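Local coordinates for protein tryptophan synthase alpha chain (PDB 2EKC) that probably cleaves indoleglycerol phosphate to indole and glyceraldehyde 3-phosphate, the alpha-subunit step in the last stage of tryptophan biosynthesis, at residues 100-105 and 128-133; 174-179 and 207-212; 18-23 and 230-235. All coordinates share one frame; numbering follows the deposited sequence.

Interaction 1. Residues 100-105 and 128-133; sequences MTYYNP and VPDLPP
Tyr-103 gives its backbone N-H to the carboxylate of Asp-130, the one direct hydrogen bond between the turn from strand 97-100 into helix 103-109 and the loop after strand 125-127. Tyr-103 N lies 2.9 Å from Asp-130 OD1, with 156° at the hydrogen, and meets the syn lone pair. With CG set between its backbone N and carbonyl carbon (chi1 72°), Asp-130 also sends OD2 to a water at 2.6 Å, which accepts the N-H of Asn-104. The carboxylate thus serves two successive amides near the start of helix 103-109. A CA-H...O contact joins Val-128 CA to Thr-101 O at 3.3 Å.

The apolar part is mostly ring packing. Pro-129 CG sits over the centre of the Tyr-102 ring, 4.0 Å from its centroid and 7° off the normal, a CH-pi contact in which the proline ring offers its C-H groups to the aromatic face, while Asp-130 OD2 lies at the ring's edge. Tyr-103 CD1 touches Leu-131 CD1, its CG rests 3.7 Å from Pro-132 CD, and Val-128 CG1 packs on its CB.

With an alanine in place of Asp-130, the Tyr-103 N-H and the water would probably lose their carboxylate partner. Helix-start amides are likely to stabilise a negative carboxylate here, and the contact is consistent with placing Tyr-102, whose hydroxyl hydrogen-bonds Ala-59 N and Asp-60, a predicted proton acceptor.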
ATOM      1  N   MET A 100       0.821  -1.087  -6.222  1.00 11.70           N
ATOM      2  CA  MET A 100       0.332   0.276  -6.367  1.00 14.92           C
ATOM      3  C   MET A 100       0.460   0.627  -7.842  1.00 14.80           C
ATOM      4  O   MET A 100       1.565   0.844  -8.344  1.00 13.79           O
ATOM      5  CB  MET A 100       1.164   1.248  -5.521  1.00 19.01           C
ATOM      6  CG  MET A 100       0.588   2.667  -5.446  1.00 26.89           C
ATOM      7  SD  MET A 100       0.794   3.668  -6.951  1.00 36.43           S
ATOM      8  CE  MET A 100      -0.678   3.430  -7.739  1.00 33.11           C
ATOM      9  N   THR A 101      -0.674   0.678  -8.533  1.00 11.46           N
ATOM     10  CA  THR A 101      -0.675   0.981  -9.953  1.00 11.83           C
ATOM     11  C   THR A 101      -1.784   1.949 -10.341  1.00 12.73           C
ATOM     12  O   THR A 101      -2.889   1.918  -9.783  1.00 13.54           O
ATOM     13  CB  THR A 101      -0.839  -0.314 -10.800  1.00 12.76           C
ATOM     14  OG1 THR A 101      -0.903   0.021 -12.192  1.00 16.31           O
ATOM     15  CG2 THR A 101      -2.119  -1.047 -10.420  1.00 12.67           C
ATOM     16  N   TYR A 102      -1.482   2.830 -11.287  1.00 11.77           N
ATOM     17  CA  TYR A 102      -2.486   3.758 -11.771  1.00 11.74           C
ATOM     18  C   TYR A 102      -3.351   2.915 -12.695  1.00 12.40           C
ATOM     19  O   TYR A 102      -2.951   1.811 -13.084  1.00 11.33           O
ATOM     20  CB  TYR A 102      -1.830   4.922 -12.512  1.00 12.37           C
ATOM     21  CG  TYR A 102      -1.336   5.995 -11.562  1.00 13.08           C
ATOM     22  CD1 TYR A 102      -0.233   5.773 -10.734  1.00 13.25           C
ATOM     23  CD2 TYR A 102      -2.000   7.217 -11.460  1.00 14.03           C
ATOM     24  CE1 TYR A 102       0.195   6.746  -9.824  1.00 13.57           C
ATOM     25  CE2 TYR A 102      -1.585   8.195 -10.556  1.00 14.05           C
ATOM     26  CZ  TYR A 102      -0.488   7.956  -9.743  1.00 13.70           C
ATOM     27  OH  TYR A 102      -0.067   8.930  -8.867  1.00 12.79           O
ATOM     28  N   TYR A 103      -4.531   3.412 -13.048  1.00 13.44           N
ATOM     29  CA  TYR A 103      -5.432   2.626 -13.884  1.00 13.78           C
ATOM     30  C   TYR A 103      -5.021   2.411 -15.338  1.00 13.61           C
ATOM     31  O   TYR A 103      -5.115   1.296 -15.845  1.00 14.21           O
ATOM     32  CB  TYR A 103      -6.843   3.218 -13.868  1.00 15.13           C
ATOM     33  CG  TYR A 103      -7.796   2.414 -14.728  1.00 17.30           C
ATOM     34  CD1 TYR A 103      -8.267   1.171 -14.306  1.00 17.96           C
ATOM     35  CD2 TYR A 103      -8.166   2.861 -15.997  1.00 19.25           C
ATOM     36  CE1 TYR A 103      -9.079   0.390 -15.129  1.00 21.15           C
ATOM     37  CE2 TYR A 103      -8.976   2.090 -16.827  1.00 22.31           C
ATOM     38  CZ  TYR A 103      -9.427   0.859 -16.388  1.00 21.32           C
ATOM     39  OH  TYR A 103     -10.214   0.095 -17.217  1.00 26.12           O
ATOM     40  N   ASN A 104      -4.587   3.475 -16.005  1.00 14.95           N
ATOM     41  CA  ASN A 104      -4.201   3.401 -17.412  1.00 17.80           C
ATOM     42  C   ASN A 104      -3.343   2.196 -17.797  1.00 17.88           C
ATOM     43  O   ASN A 104      -3.646   1.504 -18.769  1.00 17.19           O
ATOM     44  CB  ASN A 104      -3.499   4.698 -17.830  1.00 21.93           C
ATOM     45  CG  ASN A 104      -3.004   4.658 -19.261  1.00 25.54           C
ATOM     46  OD1 ASN A 104      -3.760   4.366 -20.186  1.00 27.38           O
ATOM     47  ND2 ASN A 104      -1.725   4.962 -19.449  1.00 29.90           N
ATOM     48  N   PRO A 105      -2.255   1.931 -17.050  1.00 17.35           N
ATOM     49  CA  PRO A 105      -1.401   0.783 -17.381  1.00 16.04           C
ATOM     50  C   PRO A 105      -2.161  -0.546 -17.404  1.00 16.53           C
ATOM     51  O   PRO A 105      -1.857  -1.435 -18.208  1.00 15.17           O
ATOM     52  CB  PRO A 105      -0.334   0.824 -16.289  1.00 16.78           C
ATOM     53  CG  PRO A 105      -0.205   2.299 -16.016  1.00 17.35           C
ATOM     54  CD  PRO A 105      -1.654   2.737 -15.972  1.00 15.38           C
ATOM     55  N   VAL A 128      -5.368   1.315  -6.412  1.00 15.63           N
ATOM     56  CA  VAL A 128      -5.432   2.137  -7.615  1.00 15.81           C
ATOM     57  C   VAL A 128      -5.885   3.529  -7.192  1.00 18.47           C
ATOM     58  O   VAL A 128      -7.075   3.784  -7.019  1.00 18.06           O
ATOM     59  CB  VAL A 128      -6.436   1.538  -8.624  1.00 16.23           C
ATOM     60  CG1 VAL A 128      -6.440   2.338  -9.911  1.00 14.94           C
ATOM     61  CG2 VAL A 128      -6.070   0.091  -8.905  1.00 16.87           C
ATOM     62  N   PRO A 129      -4.929   4.454  -7.030  1.00 19.85           N
ATOM     63  CA  PRO A 129      -5.164   5.838  -6.616  1.00 20.58           C
ATOM     64  C   PRO A 129      -6.042   6.694  -7.520  1.00 21.32           C
ATOM     65  O   PRO A 129      -6.696   7.618  -7.040  1.00 23.25           O
ATOM     66  CB  PRO A 129      -3.750   6.396  -6.483  1.00 19.70           C
ATOM     67  CG  PRO A 129      -3.017   5.672  -7.555  1.00 21.30           C
ATOM     68  CD  PRO A 129      -3.514   4.253  -7.386  1.00 18.89           C
ATOM     69  N   ASP A 130      -6.076   6.392  -8.815  1.00 20.19           N
ATOM     70  CA  ASP A 130      -6.885   7.189  -9.734  1.00 20.80           C
ATOM     71  C   ASP A 130      -7.950   6.387 -10.464  1.00 19.71           C
ATOM     72  O   ASP A 130      -8.293   6.699 -11.600  1.00 20.95           O
ATOM     73  CB  ASP A 130      -5.971   7.884 -10.751  1.00 19.47           C
ATOM     74  CG  ASP A 130      -5.381   6.917 -11.771  1.00 19.66           C
ATOM     75  OD1 ASP A 130      -5.224   5.715 -11.463  1.00 16.54           O
ATOM     76  OD2 ASP A 130      -5.057   7.371 -12.886  1.00 20.10           O
ATOM     77  N   LEU A 131      -8.492   5.367  -9.808  1.00 20.85           N
ATOM     78  CA  LEU A 131      -9.504   4.524 -10.435  1.00 18.77           C
ATOM     79  C   LEU A 131     -10.745   5.292 -10.879  1.00 18.86           C
ATOM     80  O   LEU A 131     -11.479   5.839 -10.053  1.00 19.46           O
ATOM     81  CB  LEU A 131      -9.927   3.396  -9.486  1.00 17.58           C
ATOM     82  CG  LEU A 131     -10.935   2.380 -10.050  1.00 14.90           C
ATOM     83  CD1 LEU A 131     -10.311   1.619 -11.208  1.00 14.00           C
ATOM     84  CD2 LEU A 131     -11.356   1.408  -8.957  1.00 15.15           C
ATOM     85  N   PRO A 132     -10.992   5.348 -12.199  1.00 19.07           N
ATOM     86  CA  PRO A 132     -12.169   6.058 -12.715  1.00 18.36           C
ATOM     87  C   PRO A 132     -13.420   5.289 -12.289  1.00 17.45           C
ATOM     88  O   PRO A 132     -13.526   4.090 -12.529  1.00 18.31           O
ATOM     89  CB  PRO A 132     -11.964   6.020 -14.234  1.00 19.25           C
ATOM     90  CG  PRO A 132     -10.466   5.911 -14.385  1.00 19.99           C
ATOM     91  CD  PRO A 132     -10.112   4.922 -13.303  1.00 19.81           C
ATOM     92  N   PRO A 133     -14.382   5.966 -11.644  1.00 18.72           N
ATOM     93  CA  PRO A 133     -15.607   5.287 -11.205  1.00 17.88           C
ATOM     94  C   PRO A 133     -16.306   4.495 -12.310  1.00 18.47           C
ATOM     95  O   PRO A 133     -16.921   3.462 -12.044  1.00 18.72           O
ATOM     96  CB  PRO A 133     -16.465   6.435 -10.679  1.00 18.56           C
ATOM     97  CG  PRO A 133     -15.433   7.393 -10.140  1.00 20.82           C
ATOM     98  CD  PRO A 133     -14.382   7.380 -11.224  1.00 17.54           C
TER
HETATM   99  O   HOH W   1      -4.342   6.168 -15.101  1.00 17.67           O

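Interaction 2. Residues 174-179 and 207-212; sequences TYFVSV and KPVVVG
The carbonyl oxygen of Val-210 receives both the N-H of Phe-176, at 3.0 Å from its N and nearly straight (169°), and a CA-H contact from Tyr-175, whose CA is 3.5 Å away. It belongs to the parallel ladder between strands 174-177 and 209-212, the sixth and seventh of the TIM barrel. Thr-174 N to Pro-208 O opens the ladder, Val-210 N to Thr-174 O and Gly-212 N to Phe-176 O continue it, and Ser-178 N to Gly-212 O carries it past the strand end.

Side chains alternate between two faces. Thr-174, Phe-176, Val-209 and Val-211 look out to the helical layer, where Phe-176 CD1 meets Val-209 CG2 at 3.6 Å and its ring stands edge-to-face with Tyr-201 of helix 192-204. The hydroxyl of Thr-174 hydrogen-bonds Tyr-201 too. Beta-branched valine and threonine suit such extended backbones, and the methyls of Val-209 and Val-211 face the helical layer.

On the inner face, Tyr-175 turns CG away from its own N (chi1 172°), which carries the ring across toward strand 209-212. Val-210 CG2 lies at the ring edge, in plane, 3.6 Å from Tyr-175 CD1. Further along, Gly-212 makes room: a CB there would collide with the phenol oxygen, and Tyr-175 OH lies just 3.3 Å from Gly-212 CA.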
ATOM      1  N   THR A 174      -9.411  -1.562   3.882  1.00 16.71           N
ATOM      2  CA  THR A 174      -9.662  -0.271   3.259  1.00 16.95           C
ATOM      3  C   THR A 174      -8.516   0.683   3.573  1.00 16.56           C
ATOM      4  O   THR A 174      -7.780   0.491   4.541  1.00 13.48           O
ATOM      5  CB  THR A 174     -10.968   0.372   3.777  1.00 18.34           C
ATOM      6  OG1 THR A 174     -10.854   0.627   5.182  1.00 19.82           O
ATOM      7  CG2 THR A 174     -12.155  -0.548   3.529  1.00 18.32           C
ATOM      8  N   TYR A 175      -8.379   1.712   2.748  1.00 17.29           N
ATOM      9  CA  TYR A 175      -7.340   2.710   2.930  1.00 18.72           C
ATOM     10  C   TYR A 175      -7.935   4.115   2.900  1.00 17.19           C
ATOM     11  O   TYR A 175      -8.609   4.485   1.940  1.00 17.15           O
ATOM     12  CB  TYR A 175      -6.281   2.599   1.823  1.00 22.48           C
ATOM     13  CG  TYR A 175      -5.278   3.733   1.861  1.00 27.55           C
ATOM     14  CD1 TYR A 175      -4.398   3.874   2.935  1.00 29.28           C
ATOM     15  CD2 TYR A 175      -5.259   4.711   0.864  1.00 31.38           C
ATOM     16  CE1 TYR A 175      -3.525   4.963   3.023  1.00 31.24           C
ATOM     17  CE2 TYR A 175      -4.389   5.809   0.942  1.00 34.17           C
ATOM     18  CZ  TYR A 175      -3.528   5.928   2.028  1.00 34.30           C
ATOM     19  OH  TYR A 175      -2.687   7.018   2.129  1.00 35.61           O
ATOM     20  N   PHE A 176      -7.689   4.887   3.954  1.00 15.19           N
ATOM     21  CA  PHE A 176      -8.170   6.262   4.024  1.00 16.75           C
ATOM     22  C   PHE A 176      -6.977   7.209   4.063  1.00 19.64           C
ATOM     23  O   PHE A 176      -5.954   6.897   4.667  1.00 17.38           O
ATOM     24  CB  PHE A 176      -8.997   6.503   5.293  1.00 15.95           C
ATOM     25  CG  PHE A 176     -10.436   6.103   5.176  1.00 16.94           C
ATOM     26  CD1 PHE A 176     -10.791   4.775   4.975  1.00 16.41           C
ATOM     27  CD2 PHE A 176     -11.441   7.057   5.297  1.00 17.22           C
ATOM     28  CE1 PHE A 176     -12.140   4.401   4.901  1.00 18.68           C
ATOM     29  CE2 PHE A 176     -12.788   6.694   5.224  1.00 17.73           C
ATOM     30  CZ  PHE A 176     -13.137   5.367   5.028  1.00 15.41           C
ATOM     31  N   VAL A 177      -7.113   8.362   3.415  1.00 23.78           N
ATOM     32  CA  VAL A 177      -6.060   9.373   3.431  1.00 27.17           C
ATOM     33  C   VAL A 177      -6.342  10.216   4.679  1.00 28.40           C
ATOM     34  O   VAL A 177      -7.502  10.409   5.044  1.00 28.25           O
ATOM     35  CB  VAL A 177      -6.110  10.254   2.172  1.00 28.21           C
ATOM     36  CG1 VAL A 177      -5.857   9.395   0.946  1.00 30.84           C
ATOM     37  CG2 VAL A 177      -7.461  10.948   2.064  1.00 28.52           C
ATOM     38  N   SER A 178      -5.297  10.716   5.329  1.00 29.76           N
ATOM     39  CA  SER A 178      -5.469  11.481   6.562  1.00 32.00           C
ATOM     40  C   SER A 178      -5.836  12.955   6.430  1.00 34.28           C
ATOM     41  O   SER A 178      -6.275  13.568   7.405  1.00 33.50           O
ATOM     42  CB  SER A 178      -4.208  11.371   7.424  1.00 31.22           C
ATOM     43  OG  SER A 178      -3.154  12.141   6.879  1.00 30.65           O
ATOM     44  N   VAL A 179      -5.660  13.526   5.243  1.00 35.96           N
ATOM     45  CA  VAL A 179      -5.965  14.939   5.044  1.00 38.75           C
ATOM     46  C   VAL A 179      -7.040  15.150   3.982  1.00 40.35           C
ATOM     47  O   VAL A 179      -7.261  14.291   3.128  1.00 39.76           O
ATOM     48  CB  VAL A 179      -4.688  15.727   4.642  1.00 38.65           C
ATOM     49  CG1 VAL A 179      -4.266  15.350   3.235  1.00 39.17           C
ATOM     50  CG2 VAL A 179      -4.933  17.226   4.753  1.00 39.53           C
ATOM     51  N   LYS A 207     -14.319  -4.285   8.560  1.00 20.51           N
ATOM     52  CA  LYS A 207     -13.055  -4.583   7.893  1.00 20.07           C
ATOM     53  C   LYS A 207     -11.940  -3.638   8.347  1.00 18.50           C
ATOM     54  O   LYS A 207     -12.170  -2.450   8.563  1.00 18.12           O
ATOM     55  CB  LYS A 207     -13.230  -4.498   6.375  1.00 20.82           C
ATOM     56  CG  LYS A 207     -14.359  -5.374   5.840  1.00 23.02           C
ATOM     57  CD  LYS A 207     -14.243  -5.563   4.338  1.00 26.61           C
ATOM     58  CE  LYS A 207     -15.329  -6.488   3.805  1.00 27.10           C
ATOM     59  NZ  LYS A 207     -16.663  -5.834   3.794  1.00 30.39           N
ATOM     60  N   PRO A 208     -10.716  -4.161   8.507  1.00 16.29           N
ATOM     61  CA  PRO A 208      -9.594  -3.321   8.939  1.00 15.64           C
ATOM     62  C   PRO A 208      -9.372  -2.107   8.046  1.00 15.88           C
ATOM     63  O   PRO A 208      -9.667  -2.135   6.846  1.00 16.18           O
ATOM     64  CB  PRO A 208      -8.406  -4.287   8.929  1.00 15.36           C
ATOM     65  CG  PRO A 208      -8.811  -5.342   7.936  1.00 16.74           C
ATOM     66  CD  PRO A 208     -10.268  -5.542   8.248  1.00 17.04           C
ATOM     67  N   VAL A 209      -8.862  -1.036   8.640  1.00 14.29           N
ATOM     68  CA  VAL A 209      -8.609   0.182   7.894  1.00 14.36           C
ATOM     69  C   VAL A 209      -7.228   0.727   8.212  1.00 14.16           C
ATOM     70  O   VAL A 209      -6.828   0.778   9.373  1.00 14.50           O
ATOM     71  CB  VAL A 209      -9.681   1.266   8.209  1.00 15.08           C
ATOM     72  CG1 VAL A 209      -9.750   1.530   9.711  1.00 16.77           C
ATOM     73  CG2 VAL A 209      -9.358   2.557   7.462  1.00 16.96           C
ATOM     74  N   VAL A 210      -6.488   1.103   7.170  1.00 14.58           N
ATOM     75  CA  VAL A 210      -5.161   1.675   7.344  1.00 13.92           C
ATOM     76  C   VAL A 210      -5.236   3.140   6.918  1.00 14.55           C
ATOM     77  O   VAL A 210      -5.997   3.498   6.014  1.00 13.27           O
ATOM     78  CB  VAL A 210      -4.080   0.926   6.506  1.00 15.07           C
ATOM     79  CG1 VAL A 210      -3.935  -0.506   7.010  1.00 17.01           C
ATOM     80  CG2 VAL A 210      -4.443   0.935   5.037  1.00 17.50           C
ATOM     81  N   VAL A 211      -4.460   3.985   7.583  1.00 14.75           N
ATOM     82  CA  VAL A 211      -4.462   5.413   7.296  1.00 16.06           C
ATOM     83  C   VAL A 211      -3.078   5.883   6.870  1.00 18.12           C
ATOM     84  O   VAL A 211      -2.078   5.550   7.504  1.00 15.48           O
ATOM     85  CB  VAL A 211      -4.920   6.204   8.541  1.00 16.64           C
ATOM     86  CG1 VAL A 211      -4.762   7.698   8.317  1.00 16.54           C
ATOM     87  CG2 VAL A 211      -6.371   5.865   8.846  1.00 15.73           C
ATOM     88  N   GLY A 212      -3.029   6.664   5.798  1.00 20.58           N
ATOM     89  CA  GLY A 212      -1.752   7.145   5.313  1.00 25.77           C
ATOM     90  C   GLY A 212      -1.650   8.642   5.105  1.00 28.44           C
ATOM     91  O   GLY A 212      -2.581   9.396   5.394  1.00 30.15           O
TER

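Interaction 3. Residues 18-23 and 230-235; sequences ALVSYL and GVVVGS
Closure of the TIM barrel takes place here, where the last strand, 230-233, runs parallel to the first, 18-24, the axes of the short segments coming within 4.8 Å. Two carbonyl oxygens of each strand take the bonds: Val-231 N to Ala-18 O, Val-20 N to Val-231 O at 2.8 Å, Val-233 N to Val-20 O at 2.9 Å and with 169° at the hydrogen, and Tyr-22 N to Val-233 O.

Inside the barrel, Val-20 and Val-232 cross obliquely, Val-20 CB lying 3.8 Å from Val-232 CG2. Gly-230 beside Ala-18 has no CB, which would clash with Ala-18 O. Outside, Leu-19 extends CG anti to its N (chi1 167°), and its CD1 reaches Val-233 CG2 at 3.8 Å; Leu-260 packs on Leu-19 and Val-231.

Gly-234, the N-cap of helix 235-242, lets Tyr-22 CB lie 3.8 Å from Gly-234 CA; any CB would press on the ring. Buried Tyr-22 O has no hydrogen-bond donor in the model, but Gly-234 CA makes a CA-H...O contact to it at 3.6 Å. Tyr-22 packs against Glu-49 and Asp-60, predicted proton acceptors, so this seam leads to the C-terminal strand ends, where TIM barrels carry their active sites.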
ATOM      1  N   ALA A  18      -0.796  -2.683  12.046  1.00 15.50           N
ATOM      2  CA  ALA A  18       0.041  -2.972  10.890  1.00 13.90           C
ATOM      3  C   ALA A  18       0.853  -1.786  10.394  1.00 13.90           C
ATOM      4  O   ALA A  18       0.401  -0.644  10.443  1.00 14.26           O
ATOM      5  CB  ALA A  18      -0.823  -3.499   9.748  1.00 14.31           C
ATOM      6  N   LEU A  19       2.068  -2.067   9.936  1.00 14.16           N
ATOM      7  CA  LEU A  19       2.912  -1.038   9.347  1.00 14.27           C
ATOM      8  C   LEU A  19       2.926  -1.390   7.866  1.00 15.69           C
ATOM      9  O   LEU A  19       3.355  -2.483   7.485  1.00 16.00           O
ATOM     10  CB  LEU A  19       4.344  -1.079   9.881  1.00 15.67           C
ATOM     11  CG  LEU A  19       5.303  -0.208   9.047  1.00 16.84           C
ATOM     12  CD1 LEU A  19       4.790   1.229   8.993  1.00 15.67           C
ATOM     13  CD2 LEU A  19       6.703  -0.250   9.632  1.00 18.01           C
ATOM     14  N   VAL A  20       2.419  -0.481   7.042  1.00 15.58           N
ATOM     15  CA  VAL A  20       2.384  -0.685   5.598  1.00 13.05           C
ATOM     16  C   VAL A  20       3.484   0.191   5.011  1.00 12.10           C
ATOM     17  O   VAL A  20       3.426   1.412   5.132  1.00 12.32           O
ATOM     18  CB  VAL A  20       1.018  -0.253   5.023  1.00 13.03           C
ATOM     19  CG1 VAL A  20       0.985  -0.470   3.528  1.00 12.64           C
ATOM     20  CG2 VAL A  20      -0.096  -1.034   5.696  1.00 13.62           C
ATOM     21  N   SER A  21       4.489  -0.427   4.395  1.00 10.98           N
ATOM     22  CA  SER A  21       5.603   0.319   3.816  1.00 11.51           C
ATOM     23  C   SER A  21       5.494   0.402   2.303  1.00 12.90           C
ATOM     24  O   SER A  21       5.242  -0.598   1.622  1.00 12.16           O
ATOM     25  CB  SER A  21       6.936  -0.326   4.206  1.00 11.49           C
ATOM     26  OG  SER A  21       7.069  -0.365   5.615  1.00 12.46           O
ATOM     27  N   TYR A  22       5.707   1.604   1.786  1.00 11.93           N
ATOM     28  CA  TYR A  22       5.608   1.868   0.363  1.00 13.93           C
ATOM     29  C   TYR A  22       6.946   2.317  -0.219  1.00 14.70           C
ATOM     30  O   TYR A  22       7.533   3.304   0.231  1.00 14.82           O
ATOM     31  CB  TYR A  22       4.509   2.928   0.164  1.00 16.16           C
ATOM     32  CG  TYR A  22       4.292   3.469  -1.235  1.00 20.14           C
ATOM     33  CD1 TYR A  22       4.478   2.674  -2.365  1.00 20.45           C
ATOM     34  CD2 TYR A  22       3.849   4.782  -1.418  1.00 24.32           C
ATOM     35  CE1 TYR A  22       4.231   3.178  -3.650  1.00 21.78           C
ATOM     36  CE2 TYR A  22       3.597   5.293  -2.692  1.00 25.48           C
ATOM     37  CZ  TYR A  22       3.791   4.488  -3.801  1.00 25.71           C
ATOM     38  OH  TYR A  22       3.555   5.006  -5.057  1.00 31.43           O
ATOM     39  N   LEU A  23       7.434   1.564  -1.205  1.00 12.59           N
ATOM     40  CA  LEU A  23       8.688   1.871  -1.892  1.00 13.29           C
ATOM     41  C   LEU A  23       8.446   1.728  -3.392  1.00 12.37           C
ATOM     42  O   LEU A  23       7.529   1.020  -3.809  1.00 15.19           O
ATOM     43  CB  LEU A  23       9.811   0.913  -1.457  1.00 13.54           C
ATOM     44  CG  LEU A  23      10.467   1.123  -0.088  1.00  9.68           C
ATOM     45  CD1 LEU A  23      11.443  -0.019   0.192  1.00 11.83           C
ATOM     46  CD2 LEU A  23      11.193   2.460  -0.068  1.00 11.89           C
ATOM     47  N   GLY A 230      -3.868   0.204  11.148  1.00 16.98           N
ATOM     48  CA  GLY A 230      -2.537   0.275  10.580  1.00 17.57           C
ATOM     49  C   GLY A 230      -2.223   1.633   9.987  1.00 18.25           C
ATOM     50  O   GLY A 230      -3.114   2.462   9.780  1.00 15.43           O
ATOM     51  N   VAL A 231      -0.942   1.864   9.720  1.00 17.97           N
ATOM     52  CA  VAL A 231      -0.505   3.123   9.136  1.00 17.56           C
ATOM     53  C   VAL A 231       0.358   2.862   7.908  1.00 17.29           C
ATOM     54  O   VAL A 231       1.100   1.879   7.848  1.00 16.71           O
ATOM     55  CB  VAL A 231       0.299   3.963  10.146  1.00 17.61           C
ATOM     56  CG1 VAL A 231      -0.551   4.237  11.376  1.00 19.95           C
ATOM     57  CG2 VAL A 231       1.571   3.240  10.531  1.00 19.21           C
ATOM     58  N   VAL A 232       0.250   3.754   6.932  1.00 15.31           N
ATOM     59  CA  VAL A 232       1.007   3.638   5.699  1.00 13.86           C
ATOM     60  C   VAL A 232       2.097   4.702   5.672  1.00 15.57           C
ATOM     61  O   VAL A 232       1.828   5.883   5.899  1.00 14.66           O
ATOM     62  CB  VAL A 232       0.086   3.832   4.476  1.00 14.26           C
ATOM     63  CG1 VAL A 232       0.860   3.574   3.192  1.00 11.46           C
ATOM     64  CG2 VAL A 232      -1.117   2.903   4.588  1.00 12.49           C
ATOM     65  N   VAL A 233       3.329   4.270   5.415  1.00 16.01           N
ATOM     66  CA  VAL A 233       4.473   5.178   5.343  1.00 16.05           C
ATOM     67  C   VAL A 233       5.107   4.986   3.972  1.00 14.84           C
ATOM     68  O   VAL A 233       5.351   3.858   3.558  1.00 15.68           O
ATOM     69  CB  VAL A 233       5.516   4.847   6.428  1.00 15.65           C
ATOM     70  CG1 VAL A 233       6.669   5.839   6.374  1.00 16.04           C
ATOM     71  CG2 VAL A 233       4.847   4.865   7.797  1.00 19.04           C
ATOM     72  N   GLY A 234       5.365   6.085   3.273  1.00 15.69           N
ATOM     73  CA  GLY A 234       5.957   5.996   1.952  1.00 15.18           C
ATOM     74  C   GLY A 234       7.037   7.028   1.674  1.00 15.02           C
ATOM     75  O   GLY A 234       8.209   6.677   1.547  1.00 11.41           O
ATOM     76  N   SER A 235       6.656   8.302   1.594  1.00 12.64           N
ATOM     77  CA  SER A 235       7.627   9.349   1.296  1.00 14.75           C
ATOM     78  C   SER A 235       8.862   9.321   2.185  1.00 13.68           C
ATOM     79  O   SER A 235       9.980   9.458   1.690  1.00 14.10           O
ATOM     80  CB  SER A 235       6.968  10.732   1.354  1.00 15.33           C
ATOM     81  OG  SER A 235       6.399  10.977   2.630  1.00 26.69           O
TER

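Overall arrangement
Interactions 2 and 3 are both buried strand pairings, held mainly by regular backbone bonds and valine packing, and they meet directly: strands 209-212 and 230-233 are neighbours, with Val-211 N probably bonded to Gly-230 O and Val-211 O to Val-232 N. Interaction 1 differs in place and chemistry. It lies farther out, partly buried, among loops beyond the third and fourth strands, where a carboxylate, a water and proline-aromatic contacts take over from the ladder. Its centre is about 17 Å from that of interaction 2 and 19 Å from that of interaction 3, yet Met-100 packs on Tyr-22 of the latter. Along the chain, interaction 3 encloses the other two.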